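PDB 2ISM: putative oxidoreductase from Thermus thermophilus, which probably acts as an oxidoreductase, built as a six-bladed beta-propeller that carries a bound calcium ion. Local coordinates for residues Y229-E233 with G267-G271; D120-L124 with L172-G178; L21-V27 with R347-L352; V238-G244 with P255-D259. All coordinates share one frame; numbering follows the deposited sequence.

Contact 1 of 4, residues Y229-E233 with G267-G271; sequences YGHDE and GFPPG. With CA (calcium ion), chain E.
OD2 of D232 sits in the bend G267-P269, 2.6 Å from F268 N and 3.1 Å from G267 CA. OD1 takes a hydrogen bond from G222 N, which holds the acid from outside the two segments. CG stands anti to the carbonyl carbon of D232 (chi1 -61°), which lets the carboxylate reach over the backbone between G267 and P269; OD1 comes 3.5 Å from P269 CA. The P269 and P270 rings both lie against the acid, P269 CD near OD2 and P270 CD 3.8 Å from D232 CB. The two backbones come closest at a pair of glycines, where the CA atoms of G230 and G267 are 3.3 Å apart. In the propeller, strand 232-237 is the third of its blade and strand 270-276 the first of the next, so the buried acid packs at the join between one blade and the lead-in to its neighbour. E233, next along, points away from this seam and takes a calcium ion with both oxygens, OE1 at 2.9 Å and OE2 at 2.7 Å from the metal. Four waters and the carbonyl oxygen of Y243 complete seven ligand atoms, while N235 ND2 gives OE2 a weak bond. Back in the loop, H231 ND1 donates to Y229 O at 3.0 Å and 160°, with the acceptor close to the imidazole plane.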
loop_
_atom_site.group_PDB
_atom_site.type_symbol
_atom_site.label_atom_id
_atom_site.label_comp_id
_atom_site.label_asym_id
_atom_site.label_seq_id
_atom_site.Cartn_x
_atom_site.Cartn_y
_atom_site.Cartn_z
ATOM N N TYR B 229 -26.996 2.679 22.682
ATOM C CA TYR B 229 -25.727 3.364 22.437
ATOM C C TYR B 229 -24.880 2.549 21.432
ATOM O O TYR B 229 -25.348 1.532 20.918
ATOM C CB TYR B 229 -24.979 3.566 23.758
ATOM C CG TYR B 229 -23.891 4.606 23.715
ATOM C CD1 TYR B 229 -22.583 4.263 24.028
ATOM C CD2 TYR B 229 -24.175 5.942 23.412
ATOM C CE1 TYR B 229 -21.580 5.216 24.051
ATOM C CE2 TYR B 229 -23.183 6.905 23.430
ATOM C CZ TYR B 229 -21.889 6.538 23.751
ATOM O OH TYR B 229 -20.916 7.506 23.801
ATOM N N GLY B 230 -23.668 3.014 21.126
ATOM C CA GLY B 230 -22.804 2.280 20.199
ATOM C C GLY B 230 -23.449 1.627 18.990
ATOM O O GLY B 230 -24.430 2.125 18.442
ATOM N N HIS B 231 -22.873 0.498 18.594
ATOM C CA HIS B 231 -23.306 -0.294 17.441
ATOM C C HIS B 231 -23.143 0.450 16.127
ATOM O O HIS B 231 -23.969 0.329 15.222
ATOM C CB HIS B 231 -24.754 -0.791 17.603
ATOM C CG HIS B 231 -24.936 -1.738 18.751
ATOM N ND1 HIS B 231 -24.901 -1.316 20.062
ATOM C CD2 HIS B 231 -25.076 -3.087 18.794
ATOM C CE1 HIS B 231 -25.006 -2.361 20.864
ATOM N NE2 HIS B 231 -25.111 -3.448 20.121
ATOM N N ASP B 232 -22.070 1.228 16.036
ATOM C CA ASP B 232 -21.757 1.944 14.813
ATOM C C ASP B 232 -21.368 0.798 13.891
ATOM O O ASP B 232 -20.977 -0.275 14.364
ATOM C CB ASP B 232 -20.588 2.894 15.049
ATOM C CG ASP B 232 -20.904 3.940 16.103
ATOM O OD1 ASP B 232 -21.623 4.911 15.788
ATOM O OD2 ASP B 232 -20.443 3.780 17.249
ATOM N N GLU B 233 -21.445 1.005 12.585
ATOM C CA GLU B 233 -21.169 -0.106 11.691
ATOM C C GLU B 233 -20.546 0.182 10.340
ATOM O O GLU B 233 -20.401 1.329 9.923
ATOM C CB GLU B 233 -22.483 -0.845 11.465
ATOM C CG GLU B 233 -23.639 0.132 11.306
ATOM C CD GLU B 233 -24.956 -0.523 10.969
ATOM O OE1 GLU B 233 -25.518 -1.244 11.820
ATOM O OE2 GLU B 233 -25.433 -0.302 9.840
ATOM N N GLY B 267 -19.287 1.728 21.148
ATOM C CA GLY B 267 -19.486 2.509 19.941
ATOM C C GLY B 267 -18.184 3.035 19.370
ATOM O O GLY B 267 -17.275 3.408 20.113
ATOM N N PHE B 268 -18.094 3.065 18.045
ATOM C CA PHE B 268 -16.968 3.697 17.367
ATOM C C PHE B 268 -17.443 4.581 16.218
ATOM O O PHE B 268 -17.331 4.210 15.050
ATOM C CB PHE B 268 -15.992 2.639 16.847
ATOM C CG PHE B 268 -14.758 3.214 16.212
ATOM C CD1 PHE B 268 -13.680 3.603 16.989
ATOM C CD2 PHE B 268 -14.676 3.363 14.838
ATOM C CE1 PHE B 268 -12.543 4.131 16.407
ATOM C CE2 PHE B 268 -13.542 3.891 14.250
ATOM C CZ PHE B 268 -12.475 4.276 15.036
ATOM N N PRO B 269 -17.971 5.752 16.559
ATOM C CA PRO B 269 -18.569 6.646 15.563
ATOM C C PRO B 269 -17.611 6.935 14.413
ATOM O O PRO B 269 -16.579 7.576 14.616
ATOM C CB PRO B 269 -18.834 7.924 16.360
ATOM C CG PRO B 269 -19.024 7.454 17.760
ATOM C CD PRO B 269 -18.100 6.281 17.928
ATOM N N PRO B 270 -17.954 6.465 13.218
ATOM C CA PRO B 270 -17.058 6.564 12.066
ATOM C C PRO B 270 -17.190 7.763 11.145
ATOM O O PRO B 270 -18.259 8.351 10.994
ATOM C CB PRO B 270 -17.360 5.277 11.314
ATOM C CG PRO B 270 -18.853 5.214 11.443
ATOM C CD PRO B 270 -19.106 5.604 12.909
ATOM N N GLY B 271 -16.064 8.108 10.536
ATOM C CA GLY B 271 -16.038 9.164 9.556
ATOM C C GLY B 271 -16.096 8.367 8.262
ATOM O O GLY B 271 -16.882 7.418 8.146
HETATM CA CA CA E . -27.935 -1.275 10.283
HETATM O O HOH W 1 -28.777 -3.512 11.596
HETATM O O HOH W 2 -26.679 -3.145 8.672
HETATM O O HOH W 3 -28.269 1.008 8.932
HETATM O O HOH W 4 -29.504 0.073 12.166
#

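Contact 2 of 4, residues D120-L124 with L172-G178; sequences DRVVL and LRLTPEG
V123 lays its CG1 methyl against the backbone of G178, 3.4 Å from the glycine CA. That methyl lies anti to the backbone N of V123 (chi1 177°), and G178 N is the next atom it meets. G178 closes a type I beta turn that starts at T175, with G178 N bonded to T175 O at 2.9 Å; the glycine has a positive phi of 99°, and V123 O lies close to its CA.

On one flank of this glycine the contact is charged. The R121 and E177 side chains cross at about a right angle, their flat ends 35° apart, and R121 NH1 makes a long, weak salt bridge to E177 OE1 at 3.5 Å. R121 NH2 lies 2.5 Å from E177 O, a very short approach at the guanidinium edge. The other carboxylate oxygen, OE2, pairs with R109, so E177 probably offsets the charge of two arginines that sit close together.

On the other flank the contact is apolar and buried. CD2 of L124 reaches CD1 of L172 at 3.6 Å and CD1 of L174 at 4.0 Å, its chain lying across both leucines.

Strand 117-127 is the outermost of its blade and is kinked by two classic beta bulges, R109 facing D120 and R121, and V107 facing V123 and L124. Strand 170-174 is the third of the next blade, running between strands 148-151 and 196-199, so the contact lies in the seam between two propeller blades.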
loop_
_atom_site.group_PDB
_atom_site.type_symbol
_atom_site.label_atom_id
_atom_site.label_comp_id
_atom_site.label_asym_id
_atom_site.label_seq_id
_atom_site.Cartn_x
_atom_site.Cartn_y
_atom_site.Cartn_z
ATOM N N ASP B 120 -22.448 26.434 -10.345
ATOM C CA ASP B 120 -22.986 26.198 -11.674
ATOM C C ASP B 120 -24.483 25.967 -11.531
ATOM O O ASP B 120 -25.292 26.721 -12.075
ATOM C CB ASP B 120 -22.313 24.980 -12.314
ATOM C CG ASP B 120 -22.939 24.599 -13.643
ATOM O OD1 ASP B 120 -23.088 25.488 -14.508
ATOM O OD2 ASP B 120 -23.280 23.410 -13.823
ATOM N N ARG B 121 -24.856 24.929 -10.791
ATOM C CA ARG B 121 -26.267 24.633 -10.574
ATOM C C ARG B 121 -26.481 23.549 -9.520
ATOM O O ARG B 121 -25.545 22.846 -9.132
ATOM C CB ARG B 121 -26.928 24.193 -11.883
ATOM C CG ARG B 121 -26.654 22.752 -12.283
ATOM C CD ARG B 121 -27.615 22.324 -13.380
ATOM N NE ARG B 121 -27.972 20.912 -13.282
ATOM C CZ ARG B 121 -27.294 19.924 -13.852
ATOM N NH1 ARG B 121 -26.214 20.189 -14.573
ATOM N NH2 ARG B 121 -27.697 18.672 -13.701
ATOM N N VAL B 122 -27.721 23.427 -9.057
ATOM C CA VAL B 122 -28.071 22.411 -8.079
ATOM C C VAL B 122 -28.284 21.121 -8.864
ATOM O O VAL B 122 -28.956 21.119 -9.897
ATOM C CB VAL B 122 -29.366 22.782 -7.325
ATOM C CG1 VAL B 122 -29.720 21.693 -6.326
ATOM C CG2 VAL B 122 -29.181 24.111 -6.610
ATOM N N VAL B 123 -27.686 20.037 -8.383
ATOM C CA VAL B 123 -27.779 18.730 -9.029
ATOM C C VAL B 123 -28.953 17.919 -8.482
ATOM O O VAL B 123 -29.645 17.227 -9.230
ATOM C CB VAL B 123 -26.462 17.950 -8.833
ATOM C CG1 VAL B 123 -26.566 16.565 -9.436
ATOM C CG2 VAL B 123 -25.319 18.723 -9.478
ATOM N N LEU B 124 -29.160 18.002 -7.171
ATOM C CA LEU B 124 -30.263 17.322 -6.500
ATOM C C LEU B 124 -30.615 18.185 -5.296
ATOM O O LEU B 124 -29.761 18.462 -4.453
ATOM C CB LEU B 124 -29.869 15.916 -6.025
ATOM C CG LEU B 124 -30.952 15.229 -5.176
ATOM C CD1 LEU B 124 -32.252 15.157 -5.971
ATOM C CD2 LEU B 124 -30.507 13.831 -4.763
ATOM N N LEU B 172 -28.017 7.328 -2.186
ATOM C CA LEU B 172 -28.605 7.588 -3.487
ATOM C C LEU B 172 -27.578 7.368 -4.581
ATOM O O LEU B 172 -26.377 7.445 -4.331
ATOM C CB LEU B 172 -29.105 9.038 -3.546
ATOM C CG LEU B 172 -29.865 9.551 -2.311
ATOM C CD1 LEU B 172 -30.123 11.048 -2.448
ATOM C CD2 LEU B 172 -31.167 8.791 -2.153
ATOM N N ARG B 173 -28.052 7.087 -5.792
ATOM C CA ARG B 173 -27.154 6.903 -6.926
ATOM C C ARG B 173 -27.723 7.658 -8.121
ATOM O O ARG B 173 -28.847 7.407 -8.554
ATOM C CB ARG B 173 -26.985 5.429 -7.284
ATOM C CG ARG B 173 -25.861 5.221 -8.287
ATOM C CD ARG B 173 -25.685 3.766 -8.661
ATOM N NE ARG B 173 -26.836 3.263 -9.392
ATOM C CZ ARG B 173 -26.769 2.309 -10.311
ATOM N NH1 ARG B 173 -25.604 1.759 -10.610
ATOM N NH2 ARG B 173 -27.869 1.901 -10.929
ATOM N N LEU B 174 -26.933 8.586 -8.642
ATOM C CA LEU B 174 -27.361 9.424 -9.750
ATOM C C LEU B 174 -26.345 9.428 -10.885
ATOM O O LEU B 174 -25.223 8.963 -10.726
ATOM C CB LEU B 174 -27.510 10.861 -9.254
ATOM C CG LEU B 174 -28.087 11.128 -7.861
ATOM C CD1 LEU B 174 -27.853 12.593 -7.500
ATOM C CD2 LEU B 174 -29.571 10.793 -7.827
ATOM N N THR B 175 -26.745 9.963 -12.033
ATOM C CA THR B 175 -25.819 10.088 -13.147
ATOM C C THR B 175 -25.132 11.402 -12.784
ATOM O O THR B 175 -25.619 12.138 -11.920
ATOM C CB THR B 175 -26.541 10.284 -14.489
ATOM O OG1 THR B 175 -27.261 11.524 -14.461
ATOM C CG2 THR B 175 -27.503 9.133 -14.756
ATOM N N PRO B 176 -23.997 11.715 -13.419
ATOM C CA PRO B 176 -23.317 12.972 -13.090
ATOM C C PRO B 176 -24.196 14.199 -13.340
ATOM O O PRO B 176 -23.932 15.276 -12.813
ATOM C CB PRO B 176 -22.090 12.939 -13.993
ATOM C CG PRO B 176 -21.779 11.467 -14.055
ATOM C CD PRO B 176 -23.151 10.870 -14.279
ATOM N N GLU B 177 -25.246 14.031 -14.138
ATOM C CA GLU B 177 -26.151 15.134 -14.438
ATOM C C GLU B 177 -27.278 15.275 -13.414
ATOM O O GLU B 177 -28.089 16.197 -13.502
ATOM C CB GLU B 177 -26.739 14.980 -15.845
ATOM C CG GLU B 177 -25.727 15.197 -16.961
ATOM C CD GLU B 177 -25.077 16.564 -16.891
ATOM O OE1 GLU B 177 -25.815 17.572 -16.839
ATOM O OE2 GLU B 177 -23.830 16.633 -16.887
ATOM N N GLY B 178 -27.332 14.361 -12.451
ATOM C CA GLY B 178 -28.352 14.444 -11.419
ATOM C C GLY B 178 -29.578 13.567 -11.579
ATOM O O GLY B 178 -30.415 13.506 -10.685
#

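Contact 3 of 4, residues L21-V27 with R347-L352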
loop_
_atom_site.group_PDB
_atom_site.type_symbol
_atom_site.label_atom_id
_atom_site.label_comp_id
_atom_site.label_asym_id
_atom_site.label_seq_id
_atom_site.Cartn_x
_atom_site.Cartn_y
_atom_site.Cartn_z
ATOM N N LEU B 21 2.525 2.764 9.912
ATOM C CA LEU B 21 2.364 3.880 8.987
ATOM C C LEU B 21 2.994 5.131 9.583
ATOM O O LEU B 21 2.851 5.397 10.775
ATOM C CB LEU B 21 0.877 4.129 8.709
ATOM C CG LEU B 21 0.117 2.981 8.035
ATOM C CD1 LEU B 21 -1.360 3.328 7.933
ATOM C CD2 LEU B 21 0.699 2.725 6.652
ATOM N N ARG B 22 3.697 5.894 8.754
ATOM C CA ARG B 22 4.347 7.115 9.207
ATOM C C ARG B 22 3.530 8.325 8.787
ATOM O O ARG B 22 3.109 8.434 7.638
ATOM C CB ARG B 22 5.765 7.196 8.636
ATOM C CG ARG B 22 6.706 6.164 9.242
ATOM C CD ARG B 22 6.928 6.455 10.719
ATOM N NE ARG B 22 7.856 7.565 10.914
ATOM C CZ ARG B 22 9.181 7.447 10.856
ATOM N NH1 ARG B 22 9.735 6.265 10.615
ATOM N NH2 ARG B 22 9.953 8.512 11.022
ATOM N N VAL B 23 3.316 9.237 9.727
ATOM C CA VAL B 23 2.521 10.428 9.473
ATOM C C VAL B 23 3.331 11.687 9.212
ATOM O O VAL B 23 4.409 11.881 9.770
ATOM C CB VAL B 23 1.579 10.723 10.667
ATOM C CG1 VAL B 23 0.796 12.008 10.420
ATOM C CG2 VAL B 23 0.636 9.564 10.877
ATOM N N GLU B 24 2.798 12.536 8.342
ATOM C CA GLU B 24 3.415 13.814 8.038
ATOM C C GLU B 24 2.280 14.786 7.758
ATOM O O GLU B 24 1.343 14.474 7.016
ATOM C CB GLU B 24 4.361 13.714 6.837
ATOM C CG GLU B 24 3.705 13.453 5.503
ATOM C CD GLU B 24 4.725 13.359 4.384
ATOM O OE1 GLU B 24 5.484 14.334 4.189
ATOM O OE2 GLU B 24 4.772 12.311 3.704
ATOM N N GLU B 25 2.350 15.955 8.384
ATOM C CA GLU B 25 1.327 16.974 8.212
ATOM C C GLU B 25 1.455 17.672 6.869
ATOM O O GLU B 25 2.522 18.173 6.515
ATOM C CB GLU B 25 1.417 18.004 9.341
ATOM C CG GLU B 25 0.519 19.215 9.144
ATOM C CD GLU B 25 0.489 20.123 10.358
ATOM O OE1 GLU B 25 0.026 21.275 10.229
ATOM O OE2 GLU B 25 0.922 19.679 11.442
ATOM N N VAL B 26 0.357 17.695 6.122
ATOM C CA VAL B 26 0.328 18.341 4.821
ATOM C C VAL B 26 -0.032 19.815 5.000
ATOM O O VAL B 26 0.605 20.695 4.422
ATOM C CB VAL B 26 -0.710 17.670 3.893
ATOM C CG1 VAL B 26 -0.742 18.376 2.548
ATOM C CG2 VAL B 26 -0.359 16.191 3.711
ATOM N N VAL B 27 -1.050 20.079 5.813
ATOM C CA VAL B 27 -1.490 21.444 6.073
ATOM C C VAL B 27 -2.426 21.446 7.278
ATOM O O VAL B 27 -3.096 20.449 7.545
ATOM C CB VAL B 27 -2.217 22.048 4.834
ATOM C CG1 VAL B 27 -3.495 21.279 4.544
ATOM C CG2 VAL B 27 -2.520 23.520 5.068
ATOM N N ARG B 347 -5.868 19.249 10.709
ATOM C CA ARG B 347 -4.954 19.058 9.622
ATOM C C ARG B 347 -5.321 17.965 8.651
ATOM O O ARG B 347 -6.187 17.121 8.910
ATOM C CB ARG B 347 -3.657 18.594 10.289
ATOM C CG ARG B 347 -3.208 19.360 11.529
ATOM C CD ARG B 347 -2.016 18.637 12.166
ATOM N NE ARG B 347 -1.191 19.515 12.993
ATOM C CZ ARG B 347 -1.552 19.995 14.177
ATOM N NH1 ARG B 347 -2.733 19.680 14.690
ATOM N NH2 ARG B 347 -0.735 20.799 14.841
ATOM N N VAL B 348 -4.623 18.001 7.531
ATOM C CA VAL B 348 -4.732 16.994 6.505
ATOM C C VAL B 348 -3.436 16.231 6.762
ATOM O O VAL B 348 -2.354 16.819 6.728
ATOM C CB VAL B 348 -4.681 17.612 5.104
ATOM C CG1 VAL B 348 -4.519 16.515 4.064
ATOM C CG2 VAL B 348 -5.955 18.407 4.840
ATOM N N LEU B 349 -3.548 14.942 7.053
ATOM C CA LEU B 349 -2.375 14.126 7.326
ATOM C C LEU B 349 -2.134 13.142 6.193
ATOM O O LEU B 349 -3.078 12.643 5.581
ATOM C CB LEU B 349 -2.560 13.356 8.638
ATOM C CG LEU B 349 -2.900 14.184 9.881
ATOM C CD1 LEU B 349 -3.176 13.262 11.049
ATOM C CD2 LEU B 349 -1.745 15.131 10.207
ATOM N N ARG B 350 -0.864 12.872 5.913
ATOM C CA ARG B 350 -0.497 11.933 4.864
ATOM C C ARG B 350 0.240 10.768 5.515
ATOM O O ARG B 350 1.242 10.968 6.197
ATOM C CB ARG B 350 0.398 12.626 3.835
ATOM C CG ARG B 350 0.819 11.755 2.660
ATOM C CD ARG B 350 1.410 12.625 1.565
ATOM N NE ARG B 350 2.443 13.507 2.099
ATOM C CZ ARG B 350 2.736 14.707 1.608
ATOM N NH1 ARG B 350 2.073 15.182 0.562
ATOM N NH2 ARG B 350 3.691 15.437 2.169
ATOM N N LEU B 351 -0.271 9.558 5.314
ATOM C CA LEU B 351 0.332 8.365 5.894
ATOM C C LEU B 351 1.052 7.552 4.828
ATOM O O LEU B 351 0.423 7.004 3.921
ATOM C CB LEU B 351 -0.737 7.512 6.581
ATOM C CG LEU B 351 -1.222 8.009 7.949
ATOM C CD1 LEU B 351 -1.796 9.417 7.825
ATOM C CD2 LEU B 351 -2.269 7.050 8.495
ATOM N N LEU B 352 2.376 7.491 4.953
ATOM C CA LEU B 352 3.243 6.780 4.016
ATOM C C LEU B 352 3.147 7.292 2.585
ATOM O O LEU B 352 4.210 7.442 1.948
ATOM C CB LEU B 352 2.961 5.278 4.040
ATOM C CG LEU B 352 3.422 4.526 5.291
ATOM C CD1 LEU B 352 3.946 3.162 4.872
ATOM C CD2 LEU B 352 4.521 5.299 6.007
HETATM O O HOH W 5 2.000 21.110 13.560
#
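E24 and R350 face each other as a hydrogen-bonded antiparallel pair in the seam that closes the propeller: the N-terminal strand 23-27 lies along the C-terminal strand 348-351 as the outer strand of the last blade, the velcro closure known from beta-propellers. R350 N gives to E24 O at 2.9 Å, and the side chains repeat the pairing. NH2 of R350 meets E24 OE1 at 2.9 Å and NE gives a weaker bond to OE2. The guanidinium stands almost upright to the carboxylate (78°), so OE1 is met from above its own plane. V26 CG2 covers one face of the same guanidinium, 4.0 Å above its plane, and Y329 OH takes a weak bond from NH1.

V26 is the extra residue of a beta bulge: V26 N bonds to V348 O, and V348 N to V27 O. On the face of V23 and E25, V23 CG2 packs on L351 CG at 3.8 Å, and L311 of strand 301-312 touches both residues. R347 NE donates to E25 OE2 at 2.6 Å, part of a salt bridge. P343 O holds R347 NH2, which also gives to water 5; this water donates to E25 OE2 at 2.8 Å.

Contact 4 of 4, residues V238-G244 with P255-D259; sequences VPGGNYG and PRYRD. With CA (calcium ion), chain E.
One direct backbone hydrogen bond links the segments: R258 N gives to N242 O at 2.9 Å, nearly straight at 166°. It joins two parts of the long excursion between strands 232-237 and 262-264 of one propeller blade. The first holds a type II beta turn, V238 to G241, and then an Asx turn in which N242 OD1 takes G244 N at 3.1 Å. ND2 of N242 is held by Q162 OE1, fixing the amide's rotation.

Water adds a second link, since water 6 accepts from N242 N and donates to R256 O.

Apolar and flat-group contacts come next. The N242 amide runs alongside the Y257 ring, the planes 71° apart, with OD1 at the ring edge 3.5 Å from CD1. On the same residue, Y257 CB lies 3.8 Å from G244 CA. R258 runs along the Y243 side chain, CD 3.5 Å from Y243 OH, and its bend at chi3 (67°) then turns the guanidinium so that one face meets V238 CG2. The phenol oxygen has partners of its own in V238 N and L236 O, and H201 meets the ring.

Metal ligation closes the account. The calcium ion takes Y243 O at 2.5 Å, so 238-244 binds it directly, while 255-259 reaches it through a ligand water: water 2 donates to R258 O at 2.8 Å.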
loop_
_atom_site.group_PDB
_atom_site.type_symbol
_atom_site.label_atom_id
_atom_site.label_comp_id
_atom_site.label_asym_id
_atom_site.label_seq_id
_atom_site.Cartn_x
_atom_site.Cartn_y
_atom_site.Cartn_z
ATOM N N VAL B 238 -25.651 -3.344 -1.162
ATOM C CA VAL B 238 -26.119 -4.005 -2.377
ATOM C C VAL B 238 -27.323 -3.211 -2.867
ATOM O O VAL B 238 -28.047 -2.624 -2.063
ATOM C CB VAL B 238 -26.552 -5.478 -2.118
ATOM C CG1 VAL B 238 -25.377 -6.283 -1.579
ATOM C CG2 VAL B 238 -27.724 -5.526 -1.153
ATOM N N PRO B 239 -27.544 -3.163 -4.190
ATOM C CA PRO B 239 -28.678 -2.421 -4.744
ATOM C C PRO B 239 -30.002 -2.875 -4.136
ATOM O O PRO B 239 -30.283 -4.077 -4.074
ATOM C CB PRO B 239 -28.599 -2.734 -6.237
ATOM C CG PRO B 239 -27.142 -2.946 -6.461
ATOM C CD PRO B 239 -26.742 -3.770 -5.267
ATOM N N GLY B 240 -30.796 -1.909 -3.682
ATOM C CA GLY B 240 -32.087 -2.210 -3.090
ATOM C C GLY B 240 -32.017 -2.707 -1.657
ATOM O O GLY B 240 -33.046 -2.954 -1.037
ATOM N N GLY B 241 -30.808 -2.849 -1.127
ATOM C CA GLY B 241 -30.658 -3.337 0.234
ATOM C C GLY B 241 -31.244 -2.431 1.302
ATOM O O GLY B 241 -31.180 -1.207 1.191
ATOM N N ASN B 242 -31.826 -3.039 2.333
ATOM C CA ASN B 242 -32.412 -2.299 3.450
ATOM C C ASN B 242 -31.530 -2.626 4.640
ATOM O O ASN B 242 -31.427 -3.788 5.047
ATOM C CB ASN B 242 -33.840 -2.772 3.718
ATOM C CG ASN B 242 -34.561 -1.906 4.730
ATOM O OD1 ASN B 242 -33.987 -1.503 5.748
ATOM N ND2 ASN B 242 -35.832 -1.624 4.466
ATOM N N TYR B 243 -30.890 -1.615 5.209
ATOM C CA TYR B 243 -29.992 -1.877 6.313
ATOM C C TYR B 243 -30.532 -1.775 7.729
ATOM O O TYR B 243 -29.795 -1.520 8.663
ATOM C CB TYR B 243 -28.706 -1.070 6.102
ATOM C CG TYR B 243 -27.972 -1.629 4.900
ATOM C CD1 TYR B 243 -27.009 -2.630 5.049
ATOM C CD2 TYR B 243 -28.377 -1.298 3.606
ATOM C CE1 TYR B 243 -26.482 -3.299 3.940
ATOM C CE2 TYR B 243 -27.861 -1.962 2.490
ATOM C CZ TYR B 243 -26.920 -2.964 2.665
ATOM O OH TYR B 243 -26.457 -3.656 1.568
ATOM N N GLY B 244 -31.833 -1.989 7.876
ATOM C CA GLY B 244 -32.440 -2.037 9.198
ATOM C C GLY B 244 -32.825 -0.858 10.066
ATOM O O GLY B 244 -33.767 -0.991 10.845
ATOM N N PRO B 255 -34.152 -11.622 7.813
ATOM C CA PRO B 255 -33.558 -11.562 6.473
ATOM C C PRO B 255 -33.928 -10.315 5.668
ATOM O O PRO B 255 -33.226 -9.952 4.726
ATOM C CB PRO B 255 -34.056 -12.851 5.822
ATOM C CG PRO B 255 -35.407 -13.024 6.440
ATOM C CD PRO B 255 -35.132 -12.721 7.902
ATOM N N ARG B 256 -35.029 -9.668 6.037
ATOM C CA ARG B 256 -35.476 -8.460 5.344
ATOM C C ARG B 256 -34.468 -7.325 5.508
ATOM O O ARG B 256 -34.359 -6.451 4.650
ATOM C CB ARG B 256 -36.830 -7.994 5.885
ATOM C CG ARG B 256 -38.003 -8.913 5.587
ATOM C CD ARG B 256 -39.284 -8.321 6.159
ATOM N NE ARG B 256 -39.178 -8.139 7.605
ATOM C CZ ARG B 256 -39.997 -7.383 8.330
ATOM N NH1 ARG B 256 -40.991 -6.727 7.748
ATOM N NH2 ARG B 256 -39.818 -7.277 9.639
ATOM N N TYR B 257 -33.742 -7.336 6.621
ATOM C CA TYR B 257 -32.755 -6.299 6.894
ATOM C C TYR B 257 -31.365 -6.913 6.899
ATOM O O TYR B 257 -31.121 -7.915 7.573
ATOM C CB TYR B 257 -33.065 -5.641 8.237
ATOM C CG TYR B 257 -34.517 -5.243 8.347
ATOM C CD1 TYR B 257 -35.066 -4.300 7.477
ATOM C CD2 TYR B 257 -35.360 -5.847 9.279
ATOM C CE1 TYR B 257 -36.414 -3.973 7.529
ATOM C CE2 TYR B 257 -36.712 -5.524 9.340
ATOM C CZ TYR B 257 -37.232 -4.588 8.462
ATOM O OH TYR B 257 -38.568 -4.267 8.514
ATOM N N ARG B 258 -30.459 -6.309 6.139
ATOM C CA ARG B 258 -29.098 -6.813 6.027
ATOM C C ARG B 258 -28.214 -6.401 7.200
ATOM O O ARG B 258 -28.162 -5.225 7.567
ATOM C CB ARG B 258 -28.488 -6.334 4.710
ATOM C CG ARG B 258 -29.351 -6.652 3.498
ATOM C CD ARG B 258 -28.670 -6.240 2.211
ATOM N NE ARG B 258 -27.483 -7.046 1.927
ATOM C CZ ARG B 258 -27.503 -8.232 1.324
ATOM N NH1 ARG B 258 -28.651 -8.765 0.932
ATOM N NH2 ARG B 258 -26.367 -8.884 1.104
ATOM N N ASP B 259 -27.519 -7.379 7.782
ATOM C CA ASP B 259 -26.633 -7.120 8.913
ATOM C C ASP B 259 -25.365 -6.424 8.451
ATOM O O ASP B 259 -24.967 -6.524 7.289
ATOM C CB ASP B 259 -26.220 -8.421 9.614
ATOM C CG ASP B 259 -27.384 -9.152 10.245
ATOM O OD1 ASP B 259 -28.306 -8.489 10.765
ATOM O OD2 ASP B 259 -27.362 -10.401 10.235
HETATM CA CA CA E . -27.935 -1.275 10.283
HETATM O O HOH W 6 -32.618 -5.875 2.329
HETATM O O HOH W 2 -26.679 -3.145 8.672
HETATM O O HOH W 1 -28.777 -3.512 11.596
HETATM O O HOH W 3 -28.269 1.008 8.932
HETATM O O HOH W 4 -29.504 0.073 12.166
#

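From the N terminus, strand 23-27 waits for the last strand of the chain: contact 3 closes a loop over some 320 residues and shuts the ring of blades. The other three contacts nest within it. Contact 2 comes first, joining the blade that ends at strand 117-127 to the following one. Contact 1 opens only after contact 2 has closed, and links the blade holding strand 232-237 to the one beginning at strand 270-276. Contact 4 nests inside contact 1; none cross. Contacts 1 and 4 do not touch, their nearest atoms about 5 Å apart, but they share the calcium ion and its four waters. Contacts 2 and 3 lie on opposite sides of the chain's centre.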